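Local coordinates for protein aminotransferase, class I (Staphylococcus aureus, PDB 2O1B) that probably transfers amino groups between amino acids and 2-oxo acids, using bound pyridoxal-5'-phosphate, as in aspartate aminotransferases, at residues G64-N78 with F287-Y301. Sequence-based numbering, arbitrary orientation.
Sequences GIIDHFQKALTIPEN and FGALQDAAIYALNHY
A water bridges the two segments at one end of the contact, bonded to Tyr301 OH at 2.8 Å and accepting from Gly64 N. It lies at the edge of the Tyr301 ring and joins the residue that follows helix 288-300 to the backbone of helix 64-72, within a near-antiparallel helix pair of the fold-type I (class I/II) aminotransferase. The two helices run at 151°, and where the axes come to 8.3 Å, small side chains meet, Ala72 CB lying 3.6 Å from Ala289 CB. Beside this pair the Phe69 ring reaches helix 288-300, its CG swung anti to the backbone N (chi1 -154°); Ala289 O sits over the centre of one face, while CD1 reaches Ala293 CB at 3.5 Å and CE1 touches the CD1 methyl of Leu290. Phe287 CE2 comes in the plane of the Phe69 ring at its edge. Leu73 CD2 in turn abuts the rim of Phe287 at CZ, and Phe260 of the second subunit meets the Phe287 ring, so this end of the pair adjoins the dimer interface. Asp292 points toward helix 64-72, its CB against the methyl of Ala72, and its carboxylate is bound in a salt bridge by Lys87. Farther along, the rings of His68 and Tyr296 stack face to face, centroids 3.8 Å apart and planes at 18°. Over the opposite face of Tyr296, toward its rim, sits ND1 of His300, which donates to Tyr296 O. Ile65 packs its CD1 on Ala297 CB and lays it over the face of the Tyr301 ring in a CH-pi contact. At the Phe287 end a second water accepts from Gly288 N at 2.9 Å and donates to Asn78 O.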
# COMPACT_ATOMS: atom_id res chain seq x y z
N GLY A 64 -18.61 -5.84 -17.63
CA GLY A 64 -19.27 -6.39 -16.45
C GLY A 64 -18.58 -6.06 -15.13
O GLY A 64 -19.26 -5.80 -14.14
N ILE A 65 -17.24 -6.06 -15.12
CA ILE A 65 -16.47 -5.70 -13.93
C ILE A 65 -16.63 -4.21 -13.64
O ILE A 65 -16.89 -3.81 -12.49
CB ILE A 65 -14.98 -6.08 -14.07
CG1 ILE A 65 -14.85 -7.61 -14.20
CG2 ILE A 65 -14.15 -5.56 -12.90
CD1 ILE A 65 -13.51 -8.11 -14.76
N ILE A 66 -16.49 -3.41 -14.69
CA ILE A 66 -16.76 -1.97 -14.63
C ILE A 66 -18.15 -1.65 -14.09
O ILE A 66 -18.27 -0.84 -13.17
CB ILE A 66 -16.52 -1.28 -16.00
CG1 ILE A 66 -15.07 -1.48 -16.48
CG2 ILE A 66 -16.81 0.22 -15.92
CD1 ILE A 66 -14.01 -1.01 -15.48
N ASP A 67 -19.20 -2.26 -14.65
CA ASP A 67 -20.59 -2.01 -14.18
C ASP A 67 -20.77 -2.29 -12.69
O ASP A 67 -21.44 -1.54 -11.98
CB ASP A 67 -21.62 -2.84 -14.94
CG ASP A 67 -21.60 -2.59 -16.43
OD1 ASP A 67 -22.03 -3.50 -17.18
OD2 ASP A 67 -21.16 -1.49 -16.84
N HIS A 68 -20.20 -3.40 -12.23
CA HIS A 68 -20.30 -3.76 -10.82
C HIS A 68 -19.49 -2.88 -9.88
O HIS A 68 -19.91 -2.63 -8.75
CB HIS A 68 -20.00 -5.25 -10.61
CG HIS A 68 -21.23 -6.10 -10.76
ND1 HIS A 68 -21.88 -6.66 -9.69
CD2 HIS A 68 -21.97 -6.40 -11.86
CE1 HIS A 68 -22.95 -7.31 -10.12
NE2 HIS A 68 -23.03 -7.16 -11.43
N PHE A 69 -18.34 -2.38 -10.35
CA PHE A 69 -17.60 -1.36 -9.60
C PHE A 69 -18.44 -0.08 -9.47
O PHE A 69 -18.62 0.44 -8.37
CB PHE A 69 -16.26 -1.09 -10.29
CG PHE A 69 -15.16 -0.56 -9.37
CD1 PHE A 69 -13.85 -0.95 -9.58
CD2 PHE A 69 -15.44 0.32 -8.33
CE1 PHE A 69 -12.83 -0.48 -8.76
CE2 PHE A 69 -14.43 0.81 -7.51
CZ PHE A 69 -13.12 0.40 -7.73
N GLN A 70 -18.99 0.41 -10.58
CA GLN A 70 -19.84 1.59 -10.58
C GLN A 70 -20.96 1.48 -9.54
O GLN A 70 -21.22 2.43 -8.80
CB GLN A 70 -20.41 1.85 -11.99
CG GLN A 70 -19.32 2.33 -12.96
CD GLN A 70 -19.78 2.51 -14.40
OE1 GLN A 70 -19.17 3.28 -15.14
NE2 GLN A 70 -20.83 1.80 -14.80
N LYS A 71 -21.58 0.31 -9.48
CA LYS A 71 -22.67 0.05 -8.54
C LYS A 71 -22.19 -0.02 -7.11
O LYS A 71 -22.84 0.52 -6.21
CB LYS A 71 -23.45 -1.21 -8.93
CG LYS A 71 -24.29 -1.00 -10.16
CD LYS A 71 -25.29 -2.12 -10.40
CE LYS A 71 -26.30 -1.74 -11.47
NZ LYS A 71 -27.32 -0.74 -10.99
N ALA A 72 -21.04 -0.68 -6.90
CA ALA A 72 -20.41 -0.82 -5.58
C ALA A 72 -20.04 0.50 -4.92
O ALA A 72 -19.79 0.54 -3.71
CB ALA A 72 -19.18 -1.72 -5.68
N LEU A 73 -19.97 1.59 -5.68
CA LEU A 73 -19.56 2.88 -5.12
C LEU A 73 -20.68 3.50 -4.29
O LEU A 73 -20.43 4.34 -3.42
CB LEU A 73 -19.07 3.85 -6.22
CG LEU A 73 -17.72 3.48 -6.87
CD1 LEU A 73 -17.57 4.09 -8.26
CD2 LEU A 73 -16.52 3.86 -6.00
N THR A 74 -21.92 3.07 -4.56
CA THR A 74 -23.09 3.64 -3.90
C THR A 74 -23.45 2.89 -2.61
O THR A 74 -24.42 3.26 -1.94
CB THR A 74 -24.33 3.66 -4.84
OG1 THR A 74 -24.66 2.32 -5.21
CG2 THR A 74 -24.06 4.46 -6.09
N ILE A 75 -22.67 1.87 -2.26
CA ILE A 75 -22.95 1.00 -1.12
C ILE A 75 -22.32 1.58 0.16
O ILE A 75 -21.11 1.77 0.22
CB ILE A 75 -22.44 -0.45 -1.35
CG1 ILE A 75 -23.02 -1.07 -2.64
CG2 ILE A 75 -22.73 -1.34 -0.15
CD1 ILE A 75 -24.49 -0.84 -2.87
N PRO A 76 -23.15 1.86 1.19
CA PRO A 76 -22.68 2.55 2.40
C PRO A 76 -21.43 1.93 3.02
O PRO A 76 -20.48 2.65 3.32
CB PRO A 76 -23.88 2.44 3.34
CG PRO A 76 -25.05 2.31 2.46
CD PRO A 76 -24.58 1.53 1.27
N GLU A 77 -21.42 0.61 3.17
CA GLU A 77 -20.25 -0.08 3.74
C GLU A 77 -18.98 0.07 2.91
O GLU A 77 -17.86 0.03 3.47
CB GLU A 77 -20.55 -1.55 4.06
CG GLU A 77 -20.94 -1.78 5.55
CD GLU A 77 -21.81 -3.02 5.81
OE1 GLU A 77 -21.62 -4.08 5.17
OE2 GLU A 77 -22.67 -2.93 6.71
N ASN A 78 -19.13 0.26 1.60
CA ASN A 78 -17.99 0.41 0.71
C ASN A 78 -17.27 1.75 0.80
O ASN A 78 -16.08 1.84 0.50
CB ASN A 78 -18.39 0.13 -0.74
CG ASN A 78 -18.60 -1.35 -1.01
OD1 ASN A 78 -19.22 -1.73 -2.01
ND2 ASN A 78 -18.07 -2.19 -0.14
N PHE A 287 -10.38 -0.91 -0.17
CA PHE A 287 -11.60 -0.26 -0.64
C PHE A 287 -12.68 -1.30 -0.92
O PHE A 287 -12.47 -2.21 -1.71
CB PHE A 287 -11.25 0.54 -1.90
CG PHE A 287 -12.36 1.46 -2.39
CD1 PHE A 287 -13.35 1.94 -1.54
CD2 PHE A 287 -12.36 1.89 -3.73
CE1 PHE A 287 -14.35 2.81 -2.01
CE2 PHE A 287 -13.36 2.75 -4.21
CZ PHE A 287 -14.35 3.22 -3.35
N GLY A 288 -13.82 -1.17 -0.25
CA GLY A 288 -14.90 -2.14 -0.40
C GLY A 288 -15.38 -2.31 -1.84
O GLY A 288 -15.62 -3.43 -2.28
N ALA A 289 -15.53 -1.20 -2.56
CA ALA A 289 -15.99 -1.24 -3.96
C ALA A 289 -14.96 -1.93 -4.88
O ALA A 289 -15.34 -2.63 -5.82
CB ALA A 289 -16.30 0.15 -4.45
N LEU A 290 -13.67 -1.73 -4.60
CA LEU A 290 -12.62 -2.47 -5.30
C LEU A 290 -12.71 -3.96 -4.98
O LEU A 290 -12.52 -4.81 -5.86
CB LEU A 290 -11.23 -1.92 -4.96
CG LEU A 290 -10.01 -2.64 -5.58
CD1 LEU A 290 -10.09 -2.71 -7.12
CD2 LEU A 290 -8.68 -2.01 -5.12
N GLN A 291 -13.02 -4.29 -3.73
CA GLN A 291 -13.21 -5.70 -3.36
C GLN A 291 -14.36 -6.34 -4.14
O GLN A 291 -14.23 -7.47 -4.63
CB GLN A 291 -13.45 -5.85 -1.86
CG GLN A 291 -12.24 -5.54 -0.96
CD GLN A 291 -12.49 -5.97 0.46
OE1 GLN A 291 -12.74 -7.15 0.72
NE2 GLN A 291 -12.44 -5.02 1.39
N ASP A 292 -15.48 -5.63 -4.27
CA ASP A 292 -16.65 -6.14 -5.00
C ASP A 292 -16.37 -6.38 -6.50
O ASP A 292 -16.80 -7.39 -7.07
CB ASP A 292 -17.85 -5.19 -4.82
CG ASP A 292 -18.41 -5.21 -3.39
OD1 ASP A 292 -17.92 -6.04 -2.59
OD2 ASP A 292 -19.31 -4.41 -3.06
N ALA A 293 -15.66 -5.44 -7.13
CA ALA A 293 -15.24 -5.60 -8.52
C ALA A 293 -14.33 -6.82 -8.69
O ALA A 293 -14.47 -7.57 -9.65
CB ALA A 293 -14.55 -4.35 -9.01
N ALA A 294 -13.40 -7.00 -7.75
CA ALA A 294 -12.52 -8.16 -7.72
C ALA A 294 -13.28 -9.49 -7.54
O ALA A 294 -12.95 -10.49 -8.20
CB ALA A 294 -11.48 -7.99 -6.63
N ILE A 295 -14.28 -9.48 -6.67
CA ILE A 295 -15.13 -10.65 -6.41
C ILE A 295 -15.82 -10.99 -7.71
O ILE A 295 -15.85 -12.15 -8.12
CB ILE A 295 -16.20 -10.34 -5.32
CG1 ILE A 295 -15.57 -10.31 -3.92
CG2 ILE A 295 -17.37 -11.37 -5.37
CD1 ILE A 295 -16.36 -9.50 -2.89
N TYR A 296 -16.39 -9.98 -8.34
CA TYR A 296 -17.13 -10.20 -9.57
C TYR A 296 -16.23 -10.79 -10.64
O TYR A 296 -16.62 -11.72 -11.32
CB TYR A 296 -17.75 -8.89 -10.06
CG TYR A 296 -18.80 -9.12 -11.10
CD1 TYR A 296 -18.51 -8.99 -12.46
CD2 TYR A 296 -20.09 -9.51 -10.74
CE1 TYR A 296 -19.47 -9.21 -13.41
CE2 TYR A 296 -21.06 -9.73 -11.69
CZ TYR A 296 -20.75 -9.58 -13.02
OH TYR A 296 -21.72 -9.80 -13.95
N ALA A 297 -15.00 -10.28 -10.74
CA ALA A 297 -14.05 -10.75 -11.75
C ALA A 297 -13.73 -12.22 -11.57
O ALA A 297 -13.88 -13.02 -12.49
CB ALA A 297 -12.79 -9.91 -11.73
N LEU A 298 -13.29 -12.58 -10.36
CA LEU A 298 -12.90 -13.94 -10.02
C LEU A 298 -14.02 -14.94 -10.21
O LEU A 298 -13.80 -16.03 -10.73
CB LEU A 298 -12.39 -14.01 -8.58
CG LEU A 298 -11.04 -13.31 -8.36
CD1 LEU A 298 -10.77 -13.10 -6.87
CD2 LEU A 298 -9.94 -14.12 -9.01
N ASN A 299 -15.23 -14.55 -9.80
CA ASN A 299 -16.39 -15.44 -9.90
C ASN A 299 -16.86 -15.70 -11.32
O ASN A 299 -17.38 -16.78 -11.61
CB ASN A 299 -17.56 -14.90 -9.07
CG ASN A 299 -17.36 -15.08 -7.57
OD1 ASN A 299 -18.05 -14.43 -6.78
ND2 ASN A 299 -16.42 -15.95 -7.18
N HIS A 300 -16.72 -14.73 -12.21
CA HIS A 300 -17.42 -14.83 -13.50
C HIS A 300 -16.56 -14.88 -14.76
O HIS A 300 -17.10 -15.06 -15.85
CB HIS A 300 -18.43 -13.69 -13.63
CG HIS A 300 -19.51 -13.73 -12.60
ND1 HIS A 300 -19.54 -12.88 -11.52
CD2 HIS A 300 -20.61 -14.52 -12.50
CE1 HIS A 300 -20.61 -13.14 -10.79
NE2 HIS A 300 -21.27 -14.14 -11.35
N TYR A 301 -15.24 -14.74 -14.63
CA TYR A 301 -14.41 -14.54 -15.83
C TYR A 301 -13.35 -15.60 -16.13
O TYR A 301 -12.28 -15.29 -16.66
CB TYR A 301 -13.84 -13.12 -15.86
CG TYR A 301 -14.90 -12.07 -16.09
CD1 TYR A 301 -15.61 -11.52 -15.02
CD2 TYR A 301 -15.20 -11.63 -17.38
CE1 TYR A 301 -16.60 -10.56 -15.23
CE2 TYR A 301 -16.18 -10.67 -17.60
CZ TYR A 301 -16.87 -10.13 -16.53
OH TYR A 301 -17.83 -9.18 -16.75
O HOH W 1 -18.14 -8.45 -19.40
O HOH W 2 -14.14 0.06 2.37